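Local coordinates for protein serine--tRNA ligase (Pyrococcus horikoshii, PDB 2DQ0) that probably catalyses the ATP-dependent attachment of serine to tRNA(Ser), and to tRNA(Sec) as the first step toward selenocysteinyl-tRNA, at residues A[329-334]-A[369-374]. Residues are numbered along the deposited sequence; the frame is centred on the assembly and turned at random.
Sequences ELFQEL and REVVSA. With SSA (5'-O-(N-(L-seryl)-sulfamoyl)adenosine), chain G; SO4 (sulfate ion), chain D.
The ribose hydroxyl O3' of the seryl-adenylate analogue SSA donates a hydrogen bond of 2.8 Å to OE1 of E370, while the neighbouring O2' gives a weak one, 2.9 Å long, to the backbone O of V371. E370 can extend to the sugar because CG lies anti to the backbone N (chi1 174°) and the chain stays straight beyond it; OE1 of E370 also lies 2.7 Å from the sulfamoyl O2S of SSA. The strand is a worked example of a two-sided element in the class II catalytic sheet: residues 369-374 offer polar groups to the adenylate analogue and valines to helix 316-333. That helix contributes F331, whose side chain meets V371 from the opposite direction. CG1 of V371 lies over one face of the F331 ring, offset toward the rim, in a CH-pi contact 3.9 Å from the ring centroid, and CG2 touches CE1. V372 slides past the ring, its CG1 meeting CE2 of F331 obliquely at 3.7 Å; both valines face I358 of the adjoining strand in a classic beta bulge. Were F331 an alanine, CG1 of V371 would probably lose the ring face it rests on, opening a gap between helix and strand. Two residues into the strand, R369 bonds through NH1 to O4 of a sulfate, 3.0 Å away, an ion probably taken from the crystallisation liquor. The chemistry thus divides: one sound and one weak hydrogen bond hold the ribose hydroxyls, whereas buried ring-to-valine packing, with no hydrogen bond between 329-334 and 369-374, backs the bulged backbone that presents V371 O to the nucleotide.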
loop_
_atom_site.group_PDB
_atom_site.type_symbol
_atom_site.label_atom_id
_atom_site.label_comp_id
_atom_site.label_asym_id
_atom_site.label_seq_id
_atom_site.Cartn_x
_atom_site.Cartn_y
_atom_site.Cartn_z
ATOM N N GLU A 329 14.200 -10.579 -21.816
ATOM C CA GLU A 329 14.795 -11.837 -21.377
ATOM C C GLU A 329 13.907 -12.569 -20.411
ATOM O O GLU A 329 13.767 -13.795 -20.497
ATOM C CB GLU A 329 16.149 -11.608 -20.721
ATOM C CG GLU A 329 17.308 -11.470 -21.689
ATOM C CD GLU A 329 18.618 -11.182 -20.967
ATOM O OE1 GLU A 329 18.896 -11.878 -19.968
ATOM O OE2 GLU A 329 19.368 -10.271 -21.394
ATOM N N LEU A 330 13.306 -11.826 -19.485
ATOM C CA LEU A 330 12.441 -12.449 -18.497
ATOM C C LEU A 330 11.277 -13.161 -19.147
ATOM O O LEU A 330 10.996 -14.323 -18.832
ATOM C CB LEU A 330 11.918 -11.416 -17.501
ATOM C CG LEU A 330 13.014 -10.798 -16.646
ATOM C CD1 LEU A 330 12.416 -9.693 -15.797
ATOM C CD2 LEU A 330 13.670 -11.881 -15.794
ATOM N N PHE A 331 10.599 -12.479 -20.062
ATOM C CA PHE A 331 9.464 -13.103 -20.713
ATOM C C PHE A 331 9.850 -14.249 -21.625
ATOM O O PHE A 331 9.062 -15.173 -21.828
ATOM C CB PHE A 331 8.618 -12.046 -21.410
ATOM C CG PHE A 331 7.814 -11.222 -20.441
ATOM C CD1 PHE A 331 6.496 -11.595 -20.114
ATOM C CD2 PHE A 331 8.410 -10.128 -19.771
ATOM C CE1 PHE A 331 5.777 -10.899 -19.132
ATOM C CE2 PHE A 331 7.712 -9.424 -18.791
ATOM C CZ PHE A 331 6.380 -9.805 -18.462
ATOM N N GLN A 332 11.066 -14.218 -22.160
ATOM C CA GLN A 332 11.510 -15.344 -22.972
ATOM C C GLN A 332 11.702 -16.556 -22.042
ATOM O O GLN A 332 11.255 -17.664 -22.366
ATOM C CB GLN A 332 12.796 -15.016 -23.717
ATOM C CG GLN A 332 12.595 -13.961 -24.776
ATOM C CD GLN A 332 13.885 -13.543 -25.437
ATOM O OE1 GLN A 332 13.913 -12.599 -26.226
ATOM N NE2 GLN A 332 14.958 -14.241 -25.124
ATOM N N GLU A 333 12.323 -16.359 -20.876
ATOM C CA GLU A 333 12.494 -17.486 -19.951
ATOM C C GLU A 333 11.120 -17.999 -19.479
ATOM O O GLU A 333 10.920 -19.199 -19.250
ATOM C CB GLU A 333 13.364 -17.083 -18.753
ATOM C CG GLU A 333 14.780 -16.629 -19.160
ATOM C CD GLU A 333 15.838 -16.841 -18.073
ATOM O OE1 GLU A 333 16.257 -15.852 -17.424
ATOM O OE2 GLU A 333 16.248 -18.006 -17.876
ATOM N N LEU A 334 10.175 -17.072 -19.340
ATOM C CA LEU A 334 8.818 -17.382 -18.925
ATOM C C LEU A 334 8.064 -18.022 -20.102
ATOM O O LEU A 334 6.890 -18.395 -19.977
ATOM C CB LEU A 334 8.124 -16.092 -18.483
ATOM C CG LEU A 334 7.866 -15.874 -16.995
ATOM C CD1 LEU A 334 8.707 -16.791 -16.187
ATOM C CD2 LEU A 334 8.120 -14.437 -16.628
ATOM N N ARG A 369 -1.074 -7.746 -25.645
ATOM C CA ARG A 369 -1.404 -6.766 -24.612
ATOM C C ARG A 369 -0.154 -6.303 -23.877
ATOM O O ARG A 369 0.722 -7.123 -23.556
ATOM C CB ARG A 369 -2.393 -7.358 -23.595
ATOM C CG ARG A 369 -3.660 -7.991 -24.177
ATOM C CD ARG A 369 -4.418 -7.043 -25.083
ATOM N NE ARG A 369 -4.688 -5.713 -24.514
ATOM C CZ ARG A 369 -5.728 -5.396 -23.732
ATOM N NH1 ARG A 369 -5.869 -4.152 -23.289
ATOM N NH2 ARG A 369 -6.628 -6.306 -23.378
ATOM N N GLU A 370 -0.086 -4.992 -23.620
ATOM C CA GLU A 370 1.029 -4.389 -22.899
ATOM C C GLU A 370 1.274 -5.155 -21.630
ATOM O O GLU A 370 0.341 -5.445 -20.875
ATOM C CB GLU A 370 0.756 -2.935 -22.511
ATOM C CG GLU A 370 1.868 -2.352 -21.618
ATOM C CD GLU A 370 1.618 -0.921 -21.190
ATOM O OE1 GLU A 370 2.429 -0.395 -20.391
ATOM O OE2 GLU A 370 0.620 -0.319 -21.651
ATOM N N VAL A 371 2.541 -5.452 -21.388
ATOM C CA VAL A 371 2.914 -6.206 -20.222
ATOM C C VAL A 371 4.125 -5.530 -19.535
ATOM O O VAL A 371 4.425 -5.809 -18.380
ATOM C CB VAL A 371 3.165 -7.670 -20.656
ATOM C CG1 VAL A 371 4.648 -7.905 -21.017
ATOM C CG2 VAL A 371 2.632 -8.603 -19.598
ATOM N N VAL A 372 4.809 -4.641 -20.260
ATOM C CA VAL A 372 5.933 -3.871 -19.717
ATOM C C VAL A 372 6.188 -2.608 -20.529
ATOM O O VAL A 372 5.890 -2.541 -21.714
ATOM C CB VAL A 372 7.299 -4.678 -19.610
ATOM C CG1 VAL A 372 7.167 -6.038 -20.202
ATOM C CG2 VAL A 372 8.443 -3.911 -20.294
ATOM N N SER A 373 6.747 -1.604 -19.864
ATOM C CA SER A 373 7.071 -0.335 -20.487
ATOM C C SER A 373 8.484 0.070 -20.072
ATOM O O SER A 373 8.857 -0.050 -18.896
ATOM C CB SER A 373 6.076 0.727 -20.031
ATOM O OG SER A 373 5.553 1.416 -21.146
ATOM N N ALA A 374 9.269 0.529 -21.044
ATOM C CA ALA A 374 10.647 0.990 -20.808
ATOM C C ALA A 374 10.771 2.403 -21.378
ATOM O O ALA A 374 10.616 2.618 -22.572
ATOM C CB ALA A 374 11.645 0.060 -21.488
HETATM N N10 SSA G . 7.367 2.922 -14.098
HETATM C CA SSA G . 6.907 2.506 -15.435
HETATM C CB SSA G . 7.668 1.302 -15.920
HETATM O OG SSA G . 7.306 0.109 -15.217
HETATM C C9 SSA G . 5.424 2.155 -15.483
HETATM O O9 SSA G . 4.753 2.100 -14.456
HETATM N N8 SSA G . 4.897 1.933 -16.693
HETATM S S1 SSA G . 3.354 1.506 -16.838
HETATM O O1S SSA G . 2.590 2.627 -16.310
HETATM O O2S SSA G . 3.183 1.090 -18.225
HETATM O "O5'" SSA G . 3.210 0.279 -15.872
HETATM C "C5'" SSA G . 4.036 -0.853 -16.065
HETATM C "C4'" SSA G . 3.235 -2.111 -16.195
HETATM O "O4'" SSA G . 2.479 -2.360 -14.994
HETATM C "C3'" SSA G . 2.198 -2.190 -17.297
HETATM O "O3'" SSA G . 2.832 -2.444 -18.534
HETATM C "C2'" SSA G . 1.427 -3.409 -16.823
HETATM O "O2'" SSA G . 2.105 -4.630 -16.999
HETATM C "C1'" SSA G . 1.309 -3.096 -15.326
HETATM N N9 SSA G . 0.169 -2.251 -14.979
HETATM C C8 SSA G . 0.002 -0.886 -15.147
HETATM N N7 SSA G . -1.154 -0.444 -14.725
HETATM C C5 SSA G . -1.796 -1.585 -14.253
HETATM C C6 SSA G . -3.078 -1.799 -13.681
HETATM N N6 SSA G . -3.960 -0.823 -13.485
HETATM N N1 SSA G . -3.409 -3.071 -13.299
HETATM C C2 SSA G . -2.505 -4.057 -13.490
HETATM N N3 SSA G . -1.266 -3.974 -14.027
HETATM C C4 SSA G . -0.982 -2.705 -14.399
HETATM S S SO4 D . -9.627 -3.666 -21.897
HETATM O O1 SO4 D . -9.469 -3.769 -20.431
HETATM O O2 SO4 D . -9.710 -5.029 -22.455
HETATM O O3 SO4 D . -10.851 -2.916 -22.251
HETATM O O4 SO4 D . -8.462 -2.952 -22.448
#